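Local coordinates for gamma-glutamyl-gamma-aminobutyraldehyde dehydrogenase (Burkholderia cenocepacia, PDB 4LIH), which probably oxidises gamma-glutamyl-gamma-aminobutyraldehyde and related aldehydes to carboxylic acids with NAD(P)+, as a member of the aldehyde dehydrogenase family, at residues L12-I26 against D107-I121. Numbering follows the deposited sequence.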
# COMPACT_ATOMS: atom_id res chain seq x y z
N LEU A 12 -29.20 -32.75 -2.06
CA LEU A 12 -30.47 -33.25 -1.48
C LEU A 12 -31.65 -32.96 -2.43
O LEU A 12 -31.59 -32.01 -3.21
CB LEU A 12 -30.75 -32.59 -0.11
CG LEU A 12 -30.02 -33.09 1.13
CD1 LEU A 12 -28.52 -32.85 1.03
CD2 LEU A 12 -30.58 -32.45 2.39
N THR A 13 -32.69 -33.79 -2.36
CA THR A 13 -33.89 -33.68 -3.21
C THR A 13 -34.96 -32.85 -2.51
O THR A 13 -34.84 -32.55 -1.33
CB THR A 13 -34.56 -35.05 -3.46
OG1 THR A 13 -35.10 -35.54 -2.22
CG2 THR A 13 -33.61 -36.04 -4.05
N LEU A 14 -36.03 -32.55 -3.24
CA LEU A 14 -37.13 -31.79 -2.69
C LEU A 14 -37.69 -32.49 -1.48
O LEU A 14 -37.93 -31.85 -0.44
CB LEU A 14 -38.22 -31.59 -3.75
CG LEU A 14 -39.62 -31.17 -3.33
CD1 LEU A 14 -39.60 -29.78 -2.70
CD2 LEU A 14 -40.57 -31.24 -4.52
N ALA A 15 -37.91 -33.81 -1.61
CA ALA A 15 -38.43 -34.64 -0.53
C ALA A 15 -37.53 -34.60 0.71
O ALA A 15 -38.03 -34.56 1.84
CB ALA A 15 -38.62 -36.09 -1.01
N ASP A 16 -36.22 -34.59 0.48
CA ASP A 16 -35.23 -34.51 1.57
C ASP A 16 -35.39 -33.19 2.33
O ASP A 16 -35.42 -33.18 3.56
CB ASP A 16 -33.79 -34.59 1.06
CG ASP A 16 -33.40 -35.97 0.54
OD1 ASP A 16 -34.16 -36.96 0.73
OD2 ASP A 16 -32.33 -36.05 -0.07
N TRP A 17 -35.52 -32.09 1.60
CA TRP A 17 -35.68 -30.78 2.23
C TRP A 17 -37.00 -30.67 2.98
O TRP A 17 -37.03 -30.12 4.08
CB TRP A 17 -35.53 -29.64 1.21
CG TRP A 17 -34.12 -29.50 0.70
CD1 TRP A 17 -33.69 -29.70 -0.57
CD2 TRP A 17 -32.96 -29.14 1.47
NE1 TRP A 17 -32.34 -29.49 -0.64
CE2 TRP A 17 -31.86 -29.15 0.60
CE3 TRP A 17 -32.76 -28.80 2.82
CZ2 TRP A 17 -30.55 -28.83 1.02
CZ3 TRP A 17 -31.45 -28.48 3.24
CH2 TRP A 17 -30.37 -28.49 2.33
N GLN A 18 -38.07 -31.19 2.39
CA GLN A 18 -39.37 -31.21 3.05
C GLN A 18 -39.32 -32.00 4.36
O GLN A 18 -39.86 -31.56 5.36
CB GLN A 18 -40.45 -31.81 2.14
CG GLN A 18 -40.81 -30.91 0.96
CD GLN A 18 -41.73 -31.58 -0.04
OE1 GLN A 18 -41.53 -32.74 -0.40
NE2 GLN A 18 -42.73 -30.85 -0.50
N HIS A 19 -38.66 -33.15 4.35
CA HIS A 19 -38.49 -33.93 5.57
C HIS A 19 -37.65 -33.23 6.65
O HIS A 19 -38.02 -33.22 7.81
CB HIS A 19 -37.88 -35.29 5.27
CG HIS A 19 -37.98 -36.24 6.42
ND1 HIS A 19 -36.91 -36.54 7.24
CD2 HIS A 19 -39.04 -36.92 6.93
CE1 HIS A 19 -37.29 -37.38 8.18
NE2 HIS A 19 -38.59 -37.62 8.02
N LYS A 20 -36.53 -32.63 6.27
CA LYS A 20 -35.76 -31.81 7.19
C LYS A 20 -36.61 -30.64 7.76
O LYS A 20 -36.57 -30.39 8.94
CB LYS A 20 -34.50 -31.32 6.50
CG LYS A 20 -33.45 -30.73 7.44
CD LYS A 20 -32.30 -30.08 6.68
CE LYS A 20 -31.58 -31.03 5.74
NZ LYS A 20 -30.75 -32.07 6.41
N ALA A 21 -37.39 -29.96 6.93
CA ALA A 21 -38.25 -28.87 7.42
C ALA A 21 -39.24 -29.35 8.52
O ALA A 21 -39.50 -28.64 9.51
CB ALA A 21 -39.00 -28.22 6.25
N ALA A 22 -39.75 -30.58 8.37
CA ALA A 22 -40.67 -31.18 9.34
C ALA A 22 -40.04 -31.51 10.70
O ALA A 22 -40.71 -31.45 11.72
CB ALA A 22 -41.29 -32.43 8.73
N SER A 23 -38.77 -31.90 10.72
CA SER A 23 -38.05 -32.22 11.94
C SER A 23 -37.29 -31.02 12.53
O SER A 23 -36.75 -31.07 13.63
CB SER A 23 -37.04 -33.34 11.65
OG SER A 23 -36.07 -32.86 10.72
N LEU A 24 -37.22 -29.94 11.79
CA LEU A 24 -36.38 -28.81 12.18
C LEU A 24 -36.87 -28.15 13.48
O LEU A 24 -38.00 -27.74 13.56
CB LEU A 24 -36.36 -27.79 11.03
CG LEU A 24 -35.33 -26.67 11.12
CD1 LEU A 24 -33.93 -27.23 11.08
CD2 LEU A 24 -35.56 -25.68 9.99
N GLU A 25 -36.00 -28.07 14.48
CA GLU A 25 -36.23 -27.25 15.67
C GLU A 25 -35.73 -25.83 15.39
O GLU A 25 -34.55 -25.64 15.14
CB GLU A 25 -35.44 -27.81 16.87
CG GLU A 25 -35.70 -29.28 17.18
CD GLU A 25 -36.98 -29.53 17.95
OE1 GLU A 25 -37.89 -28.66 17.94
OE2 GLU A 25 -37.10 -30.62 18.57
N ILE A 26 -36.60 -24.83 15.45
CA ILE A 26 -36.20 -23.45 15.09
C ILE A 26 -36.07 -22.64 16.38
O ILE A 26 -37.03 -22.54 17.15
CB ILE A 26 -37.26 -22.76 14.21
CG1 ILE A 26 -37.42 -23.49 12.88
CG2 ILE A 26 -36.88 -21.30 13.97
CD1 ILE A 26 -38.47 -22.93 11.94
N ASP A 107 -26.48 -27.13 5.71
CA ASP A 107 -27.84 -27.57 5.32
C ASP A 107 -28.92 -26.90 6.19
O ASP A 107 -29.89 -26.38 5.65
CB ASP A 107 -28.03 -29.10 5.40
CG ASP A 107 -27.26 -29.84 4.32
OD1 ASP A 107 -26.71 -29.24 3.40
OD2 ASP A 107 -27.20 -31.07 4.40
N GLU A 108 -28.73 -26.90 7.50
CA GLU A 108 -29.64 -26.24 8.44
C GLU A 108 -29.78 -24.74 8.14
O GLU A 108 -30.90 -24.20 8.09
CB GLU A 108 -29.19 -26.42 9.88
CG GLU A 108 -30.15 -25.88 10.91
CD GLU A 108 -29.57 -25.79 12.29
OE1 GLU A 108 -28.38 -26.13 12.49
OE2 GLU A 108 -30.31 -25.36 13.19
N LEU A 109 -28.65 -24.09 7.91
CA LEU A 109 -28.66 -22.64 7.71
C LEU A 109 -29.31 -22.31 6.36
O LEU A 109 -30.05 -21.35 6.23
CB LEU A 109 -27.24 -22.08 7.77
CG LEU A 109 -26.60 -22.03 9.15
CD1 LEU A 109 -25.13 -21.68 9.03
CD2 LEU A 109 -27.34 -21.04 10.04
N SER A 110 -28.96 -23.07 5.35
CA SER A 110 -29.58 -22.92 4.04
C SER A 110 -31.10 -23.12 4.12
O SER A 110 -31.87 -22.33 3.55
CB SER A 110 -28.95 -23.88 3.06
OG SER A 110 -27.58 -23.62 2.89
N LEU A 111 -31.54 -24.15 4.85
CA LEU A 111 -33.00 -24.43 4.96
C LEU A 111 -33.73 -23.34 5.76
O LEU A 111 -34.82 -22.93 5.40
CB LEU A 111 -33.23 -25.84 5.52
CG LEU A 111 -34.70 -26.25 5.80
CD1 LEU A 111 -35.53 -26.36 4.52
CD2 LEU A 111 -34.71 -27.57 6.56
N LEU A 112 -33.13 -22.85 6.85
CA LEU A 112 -33.68 -21.74 7.59
C LEU A 112 -33.87 -20.51 6.70
O LEU A 112 -34.95 -19.90 6.75
CB LEU A 112 -32.79 -21.36 8.77
CG LEU A 112 -32.76 -22.33 9.91
CD1 LEU A 112 -31.61 -21.97 10.84
CD2 LEU A 112 -34.09 -22.26 10.67
N GLU A 113 -32.86 -20.18 5.89
CA GLU A 113 -32.91 -19.02 4.98
C GLU A 113 -34.01 -19.13 3.93
O GLU A 113 -34.64 -18.14 3.60
CB GLU A 113 -31.56 -18.82 4.26
CG GLU A 113 -31.31 -17.43 3.64
CD GLU A 113 -30.82 -16.44 4.68
OE1 GLU A 113 -31.27 -16.49 5.83
OE2 GLU A 113 -29.93 -15.66 4.38
N THR A 114 -34.15 -20.33 3.38
CA THR A 114 -35.14 -20.65 2.32
C THR A 114 -36.55 -20.61 2.93
O THR A 114 -37.44 -20.02 2.34
CB THR A 114 -34.85 -22.03 1.68
OG1 THR A 114 -33.69 -21.96 0.83
CG2 THR A 114 -36.04 -22.54 0.88
N LEU A 115 -36.73 -21.19 4.12
CA LEU A 115 -38.03 -21.08 4.81
C LEU A 115 -38.44 -19.67 5.20
O LEU A 115 -39.60 -19.30 5.02
CB LEU A 115 -38.04 -21.94 6.09
CG LEU A 115 -37.92 -23.43 5.83
CD1 LEU A 115 -37.63 -24.16 7.16
CD2 LEU A 115 -39.17 -23.96 5.15
N ASP A 116 -37.48 -18.91 5.71
CA ASP A 116 -37.69 -17.59 6.30
C ASP A 116 -37.98 -16.54 5.22
O ASP A 116 -38.88 -15.70 5.37
CB ASP A 116 -36.41 -17.23 7.10
CG ASP A 116 -36.63 -16.18 8.19
OD1 ASP A 116 -37.81 -15.82 8.42
OD2 ASP A 116 -35.62 -15.74 8.83
N ALA A 117 -37.24 -16.61 4.11
CA ALA A 117 -37.22 -15.49 3.15
C ALA A 117 -37.68 -15.87 1.74
O ALA A 117 -37.75 -15.00 0.89
CB ALA A 117 -35.82 -14.91 3.09
N GLY A 118 -37.96 -17.17 1.51
CA GLY A 118 -38.54 -17.67 0.24
C GLY A 118 -37.54 -17.86 -0.88
O GLY A 118 -37.91 -18.04 -2.03
N LYS A 119 -36.26 -17.82 -0.52
CA LYS A 119 -35.15 -17.93 -1.44
C LYS A 119 -34.84 -19.36 -1.87
O LYS A 119 -34.70 -20.23 -1.02
CB LYS A 119 -33.94 -17.32 -0.75
CG LYS A 119 -34.07 -15.82 -0.49
CD LYS A 119 -33.03 -15.38 0.56
CE LYS A 119 -31.59 -15.61 0.12
NZ LYS A 119 -31.05 -14.50 -0.72
N PRO A 120 -34.73 -19.63 -3.19
CA PRO A 120 -34.52 -21.02 -3.61
C PRO A 120 -33.41 -21.74 -2.79
O PRO A 120 -32.34 -21.16 -2.52
CB PRO A 120 -34.12 -20.87 -5.08
CG PRO A 120 -34.87 -19.65 -5.55
CD PRO A 120 -34.79 -18.72 -4.35
N ILE A 121 -33.64 -23.02 -2.45
CA ILE A 121 -32.68 -23.83 -1.74
C ILE A 121 -31.40 -24.08 -2.58
O ILE A 121 -30.32 -24.20 -2.02
CB ILE A 121 -33.34 -25.16 -1.23
CG1 ILE A 121 -32.43 -25.91 -0.23
CG2 ILE A 121 -33.73 -26.06 -2.37
CD1 ILE A 121 -32.32 -25.25 1.15
O HOH W 1 -32.82 -24.42 13.17
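The N-terminal helix 14-23 of this aldehyde dehydrogenase crosses helix 107-117 almost at a right angle (-87°), their axes 10.8 Å apart, with Trp-17 packed against Asp-107, Leu-111 and Ile-121. The broad indole suits this buried corner: Ile-121 CG1 sits over one face in a CH-pi contact, 3.4 Å from Trp-17 CE2, while Leu-12 CD2 covers the opposite face toward the rim. At the ring edge, Trp-17 CZ3 approaches Asp-107 O at 3.6 Å. Leu-111, with CG opposite its backbone N (chi1 175°), points at helix 14-23; its CD2 presses tightly on Lys-20 CD (3.5 Å). The lysine thus lends its aliphatic chain to the apolar seam; the chain bends at chi3 and chi4, and NZ lies 4.2 Å from Asp-107 OD2, too far for a salt bridge but near enough for a probable mild attraction. Just past the end of helix 14-23, Leu-24 lays its branched tip on helix 107-117, its CD2 3.8 Å from both Leu-112 CD2 and Leu-115 CD1. A water donates to Glu-25 O and to Glu-108 OE2, whose salt-bridge partner is Arg-210. Beyond this seam, Leu-112 and Ile-26 pack on helix 206-218, and Ile-26 and Leu-115 meet strand 55-60.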